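Local coordinates for cytochrome P450 RhF (Acinetobacter radioresistens, PDB 6RO8), which is the heme domain of a self-sufficient cytochrome P450 and probably carries out monooxygenase reactions at a thiolate-ligated heme iron, at residues Phe31-Val36 with Glu59-Trp64; Glu139-Val144 with Gly387-Cys392; Met167-Pro172 with Asp186-Arg191. All coordinates share one frame; numbering follows the deposited sequence.

Interaction 1 (Phe31-Val36 with Glu59-Trp64); sequences FDMFAV and EAMGYW
The turn of a beta hairpin in the mixed sheet of this P450 fold, strands 55-58 and 63-66, drops Met61 and Ala60 onto Phe31, Asp32 and Met33, the loop between helices 20-29 and 36-40. Gly62 and Tyr63 form a G1 bulge opposite Ser58, closing the hairpin. Met61 carries the contact: its chain runs out from the turn, and the bend at chi3 (-56°) sets SD against the backbone N of Met33 and turns CE toward Phe31 O and Met33 CG. Met61 SD accepts a weak but nearly straight hydrogen bond from the backbone N of Met33, 3.3 Å long. Met61 CE lies 3.4 Å from Phe31 O and touches Met33 CG, where the two methionine chains cross at about a right angle. Ala60 CB also faces Phe31 O, at 3.3 Å, and that carbonyl is hydrogen-bonded by Ser58 OG. Asp32 crosses Met61 with Asp32 OD1 3.9 Å from Met61 SD. Its other oxygen, OD2, is in a salt bridge with Arg204, while a type I turn runs from Asp32 to Ala35. Within this turn Asp32 OD1 closes an Asx turn, taking the N-H of Phe34 (N to OD1 3.0 Å) from above the carboxylate plane.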
loop_
_atom_site.group_PDB
_atom_site.type_symbol
_atom_site.label_atom_id
_atom_site.label_comp_id
_atom_site.label_asym_id
_atom_site.label_seq_id
_atom_site.Cartn_x
_atom_site.Cartn_y
_atom_site.Cartn_z
ATOM N N PHE A 31 12.115 19.879 0.439
ATOM C CA PHE A 31 11.777 18.628 1.094
ATOM C C PHE A 31 11.861 17.482 0.096
ATOM O O PHE A 31 11.122 17.447 -0.895
ATOM C CB PHE A 31 10.396 18.692 1.742
ATOM C CG PHE A 31 10.132 17.534 2.660
ATOM C CD1 PHE A 31 9.683 16.327 2.158
ATOM C CD2 PHE A 31 10.373 17.634 4.024
ATOM C CE1 PHE A 31 9.463 15.243 2.998
ATOM C CE2 PHE A 31 10.154 16.539 4.874
ATOM C CZ PHE A 31 9.708 15.343 4.351
ATOM N N ASP A 32 12.780 16.554 0.363
ATOM C CA ASP A 32 13.018 15.395 -0.490
ATOM C C ASP A 32 12.627 14.120 0.253
ATOM O O ASP A 32 13.258 13.753 1.255
ATOM C CB ASP A 32 14.481 15.340 -0.924
ATOM C CG ASP A 32 14.729 14.316 -2.010
ATOM O OD1 ASP A 32 13.801 13.551 -2.352
ATOM O OD2 ASP A 32 15.857 14.283 -2.540
ATOM N N MET A 33 11.616 13.423 -0.270
ATOM C CA MET A 33 11.191 12.172 0.348
ATOM C C MET A 33 12.259 11.078 0.267
ATOM O O MET A 33 12.217 10.130 1.058
ATOM C CB MET A 33 9.884 11.699 -0.277
ATOM C CG MET A 33 8.720 12.509 0.217
ATOM S SD MET A 33 7.188 12.072 -0.615
ATOM C CE MET A 33 5.940 12.830 0.434
ATOM N N PHE A 34 13.232 11.193 -0.629
ATOM C CA PHE A 34 14.284 10.192 -0.691
ATOM C C PHE A 34 15.475 10.538 0.194
ATOM O O PHE A 34 16.434 9.763 0.260
ATOM C CB PHE A 34 14.707 9.981 -2.146
ATOM C CG PHE A 34 13.604 9.436 -3.005
ATOM C CD1 PHE A 34 13.349 8.079 -3.042
ATOM C CD2 PHE A 34 12.800 10.291 -3.757
ATOM C CE1 PHE A 34 12.303 7.570 -3.821
ATOM C CE2 PHE A 34 11.758 9.788 -4.537
ATOM C CZ PHE A 34 11.505 8.428 -4.566
ATOM N N ALA A 35 15.421 11.654 0.912
ATOM C CA ALA A 35 16.475 11.962 1.855
ATOM C C ALA A 35 16.294 11.133 3.128
ATOM O O ALA A 35 15.264 10.491 3.343
ATOM C CB ALA A 35 16.486 13.456 2.163
ATOM N N VAL A 36 17.326 11.161 3.979
ATOM C CA VAL A 36 17.366 10.251 5.116
ATOM C C VAL A 36 16.185 10.412 6.087
ATOM O O VAL A 36 15.648 9.402 6.515
ATOM C CB VAL A 36 18.734 10.404 5.867
ATOM C CG1 VAL A 36 18.716 9.589 7.153
ATOM C CG2 VAL A 36 19.881 9.983 4.964
ATOM N N GLU A 59 9.660 22.050 -4.039
ATOM C CA GLU A 59 10.269 22.103 -5.357
ATOM C C GLU A 59 11.152 20.899 -5.612
ATOM O O GLU A 59 11.358 20.521 -6.772
ATOM C CB GLU A 59 11.074 23.384 -5.497
ATOM C CG GLU A 59 10.213 24.608 -5.360
ATOM C CD GLU A 59 11.018 25.872 -5.298
ATOM O OE1 GLU A 59 10.467 26.894 -4.840
ATOM O OE2 GLU A 59 12.201 25.839 -5.699
ATOM N N ALA A 60 11.662 20.280 -4.547
ATOM C CA ALA A 60 12.479 19.093 -4.715
ATOM C C ALA A 60 11.714 18.013 -5.465
ATOM O O ALA A 60 12.306 17.226 -6.211
ATOM C CB ALA A 60 12.951 18.582 -3.354
ATOM N N MET A 61 10.392 17.951 -5.295
ATOM C CA MET A 61 9.655 16.894 -5.973
ATOM C C MET A 61 8.386 17.358 -6.668
ATOM O O MET A 61 7.567 16.518 -7.035
ATOM C CB MET A 61 9.348 15.788 -4.985
ATOM C CG MET A 61 10.580 15.394 -4.250
ATOM S SD MET A 61 10.051 14.274 -3.069
ATOM C CE MET A 61 8.870 15.365 -2.326
ATOM N N GLY A 62 8.216 18.662 -6.872
ATOM C CA GLY A 62 7.128 19.161 -7.687
ATOM C C GLY A 62 5.741 18.899 -7.141
ATOM O O GLY A 62 4.772 18.880 -7.912
ATOM N N TYR A 63 5.608 18.717 -5.833
ATOM C CA TYR A 63 4.347 18.297 -5.238
ATOM C C TYR A 63 4.023 19.187 -4.052
ATOM O O TYR A 63 4.919 19.603 -3.312
ATOM C CB TYR A 63 4.403 16.818 -4.770
ATOM C CG TYR A 63 3.922 15.791 -5.778
ATOM C CD1 TYR A 63 4.714 15.418 -6.858
ATOM C CD2 TYR A 63 2.690 15.164 -5.627
ATOM C CE1 TYR A 63 4.286 14.476 -7.768
ATOM C CE2 TYR A 63 2.253 14.211 -6.537
ATOM C CZ TYR A 63 3.054 13.875 -7.605
ATOM O OH TYR A 63 2.618 12.937 -8.523
ATOM N N TRP A 64 2.746 19.491 -3.872
ATOM C CA TRP A 64 2.338 20.008 -2.579
ATOM C C TRP A 64 2.428 18.890 -1.544
ATOM O O TRP A 64 2.168 17.712 -1.840
ATOM C CB TRP A 64 0.921 20.560 -2.641
ATOM C CG TRP A 64 0.814 21.846 -3.393
ATOM C CD1 TRP A 64 0.471 22.006 -4.705
ATOM C CD2 TRP A 64 1.041 23.158 -2.872
ATOM N NE1 TRP A 64 0.476 23.342 -5.038
ATOM C CE2 TRP A 64 0.822 24.071 -3.930
ATOM C CE3 TRP A 64 1.407 23.652 -1.615
ATOM C CZ2 TRP A 64 0.959 25.449 -3.768
ATOM C CZ3 TRP A 64 1.549 25.019 -1.459
ATOM C CH2 TRP A 64 1.320 25.904 -2.532
#

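Interaction 2 (Glu139-Val144 with Gly387-Cys392); sequences EHQHFV and GRMEMC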
loop_
_atom_site.group_PDB
_atom_site.type_symbol
_atom_site.label_atom_id
_atom_site.label_comp_id
_atom_site.label_asym_id
_atom_site.label_seq_id
_atom_site.Cartn_x
_atom_site.Cartn_y
_atom_site.Cartn_z
ATOM N N GLU A 139 -14.343 -17.589 3.508
ATOM C CA GLU A 139 -13.685 -18.809 3.070
ATOM C C GLU A 139 -12.231 -18.544 2.736
ATOM O O GLU A 139 -11.377 -19.408 2.937
ATOM C CB GLU A 139 -14.465 -19.438 1.905
ATOM C CG GLU A 139 -15.838 -19.951 2.345
ATOM C CD GLU A 139 -16.676 -20.523 1.179
ATOM O OE1 GLU A 139 -16.281 -20.357 -0.004
ATOM O OE2 GLU A 139 -17.726 -21.154 1.458
ATOM N N HIS A 140 -11.927 -17.341 2.271
ATOM C CA HIS A 140 -10.531 -16.979 2.084
ATOM C C HIS A 140 -9.787 -16.937 3.418
ATOM O O HIS A 140 -8.603 -17.307 3.489
ATOM C CB HIS A 140 -10.440 -15.646 1.330
ATOM C CG HIS A 140 -10.618 -15.791 -0.151
ATOM N ND1 HIS A 140 -11.839 -15.654 -0.777
ATOM C CD2 HIS A 140 -9.729 -16.104 -1.123
ATOM C CE1 HIS A 140 -11.687 -15.847 -2.076
ATOM N NE2 HIS A 140 -10.417 -16.126 -2.312
ATOM N N GLN A 141 -10.478 -16.537 4.486
ATOM C CA GLN A 141 -9.877 -16.543 5.814
ATOM C C GLN A 141 -9.427 -17.949 6.217
ATOM O O GLN A 141 -8.295 -18.143 6.676
ATOM C CB GLN A 141 -10.875 -15.969 6.819
ATOM C CG GLN A 141 -10.302 -15.630 8.170
ATOM C CD GLN A 141 -11.345 -15.056 9.094
ATOM O OE1 GLN A 141 -12.520 -15.403 9.008
ATOM N NE2 GLN A 141 -10.925 -14.162 9.979
ATOM N N HIS A 142 -10.302 -18.947 6.045
ATOM C CA HIS A 142 -9.907 -20.335 6.266
ATOM C C HIS A 142 -8.618 -20.646 5.530
ATOM O O HIS A 142 -7.717 -21.303 6.068
ATOM C CB HIS A 142 -11.014 -21.289 5.802
ATOM C CG HIS A 142 -10.681 -22.746 5.976
ATOM N ND1 HIS A 142 -9.645 -23.192 6.773
ATOM C CD2 HIS A 142 -11.252 -23.857 5.453
ATOM C CE1 HIS A 142 -9.594 -24.512 6.733
ATOM N NE2 HIS A 142 -10.558 -24.940 5.940
ATOM N N PHE A 143 -8.517 -20.173 4.284
ATOM C CA PHE A 143 -7.361 -20.484 3.449
ATOM C C PHE A 143 -6.103 -19.830 4.000
ATOM O O PHE A 143 -5.040 -20.464 4.059
ATOM C CB PHE A 143 -7.655 -20.030 2.021
ATOM C CG PHE A 143 -6.526 -20.202 1.065
ATOM C CD1 PHE A 143 -6.185 -21.442 0.587
ATOM C CD2 PHE A 143 -5.831 -19.102 0.600
ATOM C CE1 PHE A 143 -5.149 -21.582 -0.321
ATOM C CE2 PHE A 143 -4.799 -19.240 -0.304
ATOM C CZ PHE A 143 -4.454 -20.472 -0.759
ATOM N N VAL A 144 -6.211 -18.562 4.415
ATOM C CA VAL A 144 -5.098 -17.892 5.072
ATOM C C VAL A 144 -4.645 -18.682 6.291
ATOM O O VAL A 144 -3.443 -18.874 6.512
ATOM C CB VAL A 144 -5.478 -16.444 5.447
ATOM C CG1 VAL A 144 -4.284 -15.729 6.023
ATOM C CG2 VAL A 144 -5.960 -15.679 4.219
ATOM N N GLY A 387 -6.738 -7.277 4.030
ATOM C CA GLY A 387 -5.503 -6.888 4.700
ATOM C C GLY A 387 -5.553 -7.081 6.206
ATOM O O GLY A 387 -4.587 -7.581 6.806
ATOM N N ARG A 388 -6.680 -6.692 6.840
ATOM C CA ARG A 388 -6.812 -6.816 8.289
ATOM C C ARG A 388 -6.824 -8.274 8.688
ATOM O O ARG A 388 -6.181 -8.683 9.662
ATOM C CB ARG A 388 -8.106 -6.161 8.756
ATOM C CG ARG A 388 -8.129 -4.656 8.766
ATOM C CD ARG A 388 -9.554 -4.141 8.871
ATOM N NE ARG A 388 -9.551 -2.719 9.189
ATOM C CZ ARG A 388 -10.484 -1.876 8.772
ATOM N NH1 ARG A 388 -11.482 -2.322 8.023
ATOM N NH2 ARG A 388 -10.415 -0.593 9.091
ATOM N N MET A 389 -7.600 -9.068 7.952
ATOM C CA MET A 389 -7.708 -10.489 8.225
ATOM C C MET A 389 -6.340 -11.158 8.173
ATOM O O MET A 389 -6.003 -11.946 9.055
ATOM C CB MET A 389 -8.660 -11.104 7.219
ATOM C CG MET A 389 -8.714 -12.578 7.201
ATOM S SD MET A 389 -8.037 -13.096 5.625
ATOM C CE MET A 389 -9.361 -12.722 4.492
ATOM N N GLU A 390 -5.512 -10.845 7.162
ATOM C CA GLU A 390 -4.226 -11.534 7.073
ATOM C C GLU A 390 -3.304 -11.113 8.208
ATOM O O GLU A 390 -2.578 -11.947 8.757
ATOM C CB GLU A 390 -3.577 -11.288 5.717
ATOM C CG GLU A 390 -4.384 -11.823 4.561
ATOM C CD GLU A 390 -3.685 -11.646 3.236
ATOM O OE1 GLU A 390 -2.543 -12.122 3.089
ATOM O OE2 GLU A 390 -4.284 -11.018 2.342
ATOM N N MET A 391 -3.375 -9.844 8.622
ATOM C CA MET A 391 -2.528 -9.381 9.717
ATOM C C MET A 391 -2.908 -10.046 11.046
ATOM O O MET A 391 -2.031 -10.489 11.798
ATOM C CB MET A 391 -2.613 -7.860 9.795
ATOM C CG MET A 391 -1.932 -7.155 8.597
ATOM S SD MET A 391 -2.319 -5.401 8.672
ATOM C CE MET A 391 -1.255 -4.822 10.003
ATOM N N CYS A 392 -4.203 -10.162 11.348
ATOM C CA CYS A 392 -4.601 -10.857 12.584
ATOM C C CYS A 392 -4.120 -12.302 12.623
ATOM O O CYS A 392 -3.510 -12.721 13.614
ATOM C CB CYS A 392 -6.115 -10.769 12.767
ATOM S SG CYS A 392 -6.701 -9.057 12.771
#
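Helix segments 139-144 and 387-392 run the same way at 31° to each other, their axes 10.1 Å apart at closest approach, with Gln141 beside Met389 and Val144 beside Glu390. In P450 terms these are the D and L helices, two members of the D/E/I/L bundle at the core of the fold; the L helix follows the loop that carries Cys381, the axial ligand of the heme iron. The seam is held by side-chain packing, with no hydrogen bond crossing it. Met389 makes most of the contact: its CG swings clear of the backbone N (chi1 170°) toward the D helix, and a bend at chi2 (-113°) turns the thioether across the face of that helix. Met389 CG rests 3.6 Å from Gln141 CG, the aliphatic stem of an extended glutamine that passes it obliquely. Met389 SD sits 3.6 Å from Val144 CG2. Met389 CE lies over the backbone of Gln141, 4.0 Å from Gln141 N, and reaches His140 CB only at 4.4 Å. The imidazole of His140 turns away from this seam: its ND1 bonds to Asn136 O and its ring meets Phe179 edge-to-face. Val144 points into the groove between Met389 and Glu390 and also touches Val175 and Ile393. Glu390 takes part through its methylene, not its carboxylate; the nearest atoms of its side chain and the heme are about 5 Å apart. It crosses Val144 at about a right angle, Glu390 CG lying 4.2 Å from both methyls of Val144, CG1 and CG2.

Interaction 3 (Met167-Pro172 with Asp186-Arg191); sequences MLWEIP and DMQELR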
loop_
_atom_site.group_PDB
_atom_site.type_symbol
_atom_site.label_atom_id
_atom_site.label_comp_id
_atom_site.label_asym_id
_atom_site.label_seq_id
_atom_site.Cartn_x
_atom_site.Cartn_y
_atom_site.Cartn_z
ATOM N N MET A 167 7.406 -16.274 5.446
ATOM C CA MET A 167 5.964 -16.279 5.232
ATOM C C MET A 167 5.404 -14.921 4.813
ATOM O O MET A 167 4.395 -14.866 4.095
ATOM C CB MET A 167 5.229 -16.766 6.500
ATOM C CG MET A 167 5.525 -15.945 7.763
ATOM S SD MET A 167 4.794 -16.571 9.293
ATOM C CE MET A 167 3.313 -17.319 8.725
ATOM N N LEU A 168 6.063 -13.820 5.206
ATOM C CA LEU A 168 5.353 -12.542 5.219
ATOM C C LEU A 168 5.092 -11.994 3.812
ATOM O O LEU A 168 4.084 -11.318 3.610
ATOM C CB LEU A 168 6.094 -11.523 6.094
ATOM C CG LEU A 168 5.872 -11.665 7.621
ATOM C CD1 LEU A 168 6.400 -10.460 8.386
ATOM C CD2 LEU A 168 4.406 -11.970 8.047
ATOM N N TRP A 169 5.948 -12.268 2.821
ATOM C CA TRP A 169 5.570 -11.891 1.461
ATOM C C TRP A 169 4.903 -13.026 0.690
ATOM O O TRP A 169 4.023 -12.777 -0.145
ATOM C CB TRP A 169 6.784 -11.370 0.678
ATOM C CG TRP A 169 7.709 -12.399 0.138
ATOM C CD1 TRP A 169 8.855 -12.854 0.721
ATOM C CD2 TRP A 169 7.598 -13.085 -1.118
ATOM N NE1 TRP A 169 9.461 -13.795 -0.085
ATOM C CE2 TRP A 169 8.706 -13.959 -1.217
ATOM C CE3 TRP A 169 6.663 -13.056 -2.163
ATOM C CZ2 TRP A 169 8.901 -14.792 -2.317
ATOM C CZ3 TRP A 169 6.859 -13.880 -3.248
ATOM C CH2 TRP A 169 7.969 -14.739 -3.318
ATOM N N GLU A 170 5.260 -14.270 0.985
ATOM C CA GLU A 170 4.788 -15.371 0.160
ATOM C C GLU A 170 3.304 -15.650 0.384
ATOM O O GLU A 170 2.565 -15.911 -0.571
ATOM C CB GLU A 170 5.627 -16.595 0.469
ATOM C CG GLU A 170 5.866 -17.534 -0.655
ATOM C CD GLU A 170 6.512 -18.770 -0.115
ATOM O OE1 GLU A 170 7.337 -18.615 0.817
ATOM O OE2 GLU A 170 6.162 -19.882 -0.563
ATOM N N ILE A 171 2.843 -15.599 1.630
ATOM C CA ILE A 171 1.449 -15.930 1.920
ATOM C C ILE A 171 0.506 -14.862 1.362
ATOM O O ILE A 171 -0.447 -15.220 0.655
ATOM C CB ILE A 171 1.239 -16.163 3.425
ATOM C CG1 ILE A 171 1.715 -17.570 3.790
ATOM C CG2 ILE A 171 -0.223 -15.985 3.806
ATOM C CD1 ILE A 171 1.673 -17.874 5.278
ATOM N N PRO A 172 0.709 -13.559 1.626
ATOM C CA PRO A 172 -0.185 -12.565 1.010
ATOM C C PRO A 172 -0.230 -12.686 -0.494
ATOM O O PRO A 172 -1.309 -12.544 -1.085
ATOM C CB PRO A 172 0.414 -11.223 1.453
ATOM C CG PRO A 172 1.159 -11.550 2.667
ATOM C CD PRO A 172 1.751 -12.897 2.422
ATOM N N ASP A 186 5.727 -18.968 -11.063
ATOM C CA ASP A 186 6.971 -18.509 -10.451
ATOM C C ASP A 186 6.703 -17.325 -9.530
ATOM O O ASP A 186 6.319 -16.244 -9.981
ATOM C CB ASP A 186 8.006 -18.158 -11.516
ATOM C CG ASP A 186 9.432 -18.212 -10.980
ATOM O OD1 ASP A 186 9.607 -18.250 -9.742
ATOM O OD2 ASP A 186 10.380 -18.205 -11.802
ATOM N N MET A 187 6.871 -17.541 -8.228
ATOM C CA MET A 187 6.540 -16.510 -7.262
ATOM C C MET A 187 7.687 -15.544 -7.057
ATOM O O MET A 187 7.451 -14.367 -6.757
ATOM C CB MET A 187 6.152 -17.152 -5.940
ATOM C CG MET A 187 5.070 -18.168 -6.121
ATOM S SD MET A 187 3.502 -17.546 -5.532
ATOM C CE MET A 187 3.865 -17.508 -3.777
ATOM N N GLN A 188 8.926 -16.013 -7.196
ATOM C CA GLN A 188 10.032 -15.071 -7.213
ATOM C C GLN A 188 9.953 -14.178 -8.445
ATOM O O GLN A 188 10.318 -12.996 -8.380
ATOM C CB GLN A 188 11.369 -15.814 -7.139
ATOM C CG GLN A 188 11.781 -16.231 -5.712
ATOM C CD GLN A 188 11.942 -15.048 -4.739
ATOM O OE1 GLN A 188 12.148 -13.900 -5.155
ATOM N NE2 GLN A 188 11.851 -15.331 -3.436
ATOM N N GLU A 189 9.438 -14.707 -9.559
ATOM C CA GLU A 189 9.239 -13.884 -10.747
ATOM C C GLU A 189 8.091 -12.902 -10.545
ATOM O O GLU A 189 8.196 -11.721 -10.903
ATOM C CB GLU A 189 8.981 -14.771 -11.959
ATOM C CG GLU A 189 9.407 -14.155 -13.281
ATOM C CD GLU A 189 10.917 -13.965 -13.401
ATOM O OE1 GLU A 189 11.674 -14.548 -12.587
ATOM O OE2 GLU A 189 11.346 -13.229 -14.318
ATOM N N LEU A 190 6.979 -13.377 -9.984
ATOM C CA LEU A 190 5.899 -12.469 -9.623
ATOM C C LEU A 190 6.397 -11.399 -8.674
ATOM O O LEU A 190 5.994 -10.232 -8.767
ATOM C CB LEU A 190 4.755 -13.239 -8.982
ATOM C CG LEU A 190 3.781 -13.795 -10.008
ATOM C CD1 LEU A 190 3.059 -14.999 -9.442
ATOM C CD2 LEU A 190 2.816 -12.711 -10.383
ATOM N N ARG A 191 7.288 -11.783 -7.758
ATOM C CA ARG A 191 7.804 -10.825 -6.798
ATOM C C ARG A 191 8.589 -9.714 -7.490
ATOM O O ARG A 191 8.351 -8.527 -7.234
ATOM C CB ARG A 191 8.658 -11.535 -5.761
ATOM C CG ARG A 191 8.834 -10.713 -4.514
ATOM C CD ARG A 191 10.072 -11.145 -3.781
ATOM N NE ARG A 191 10.176 -10.506 -2.474
ATOM C CZ ARG A 191 10.884 -10.997 -1.461
ATOM N NH1 ARG A 191 11.543 -12.144 -1.604
ATOM N NH2 ARG A 191 10.931 -10.343 -0.306
#
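Trp169 takes the first torsion that sets CG between its backbone N and carbonyl carbon (chi1 79°), which swings the indole toward helix 187-202; from there Arg191 CG stands trans to the backbone N (chi1 -161°) on a chain extended as far as NE, long enough to run across the whole ring system. The result is a flat stack. The guanidinium of Arg191 lies over the five-membered ring of Trp169 with the planes 22° apart, and Arg191 CZ stands 3.5 Å from the centroid of that Trp169 ring, a cation-pi contact. Further back, Arg191 CD sits 3.9 Å from the centroid of the Trp169 six-membered ring as a CH-pi contact, so methylene and charge share one indole face. Glu170 CB lies over the opposite face. Arg191 NH1 and Trp169 NE1 come within 3.1 Å, but both are donors and no hydrogen bond joins them; the indole N-H is instead used by Gln165 OE1, a bond that, with the stack, would restrict rotation of the ring. In P450 nomenclature the contact ties the E helix, made up here of segments 163-168 and 170-179, to the first turn of the F helix, which begins after the N-cap residue Asp186. Other residues of that turn meet the far end of the indole: Met187 O is 3.5 Å from Trp169 CH2, and Gln188 NE2 approaches Trp169 CZ2 obliquely at 3.2 Å, its amide plane steeply inclined to the ring. Met187, bent along its chain, packs on Leu173, Met174 and Leu177 of the E helix. Glu170 sends its carboxylate to Lys151 of helix 134-155 in a salt bridge, while its CG receives the Met187 methyl, CE, at 3.7 Å.

Overall arrangement
From the N terminus, interaction 1 comes first: it closes a short loop from residue 31 to 64 and ties the segment after helix 20-29 to the hairpin of the mixed sheet. Interaction 2 opens later, at helix 134-155, and closes only at helix 384-401, some 240 residues on, joining these two long helices beside the heme. Interaction 3 opens and closes within that span, linking residues 167-172 to the start of helix 187-202. Interactions 2 and 3 touch, Glu390 OE1 lying 3.2 Å from Pro172 CA, whereas interaction 1 stands apart, its centre about 36 Å from that of interaction 2 and on the opposite side of the chain's centre.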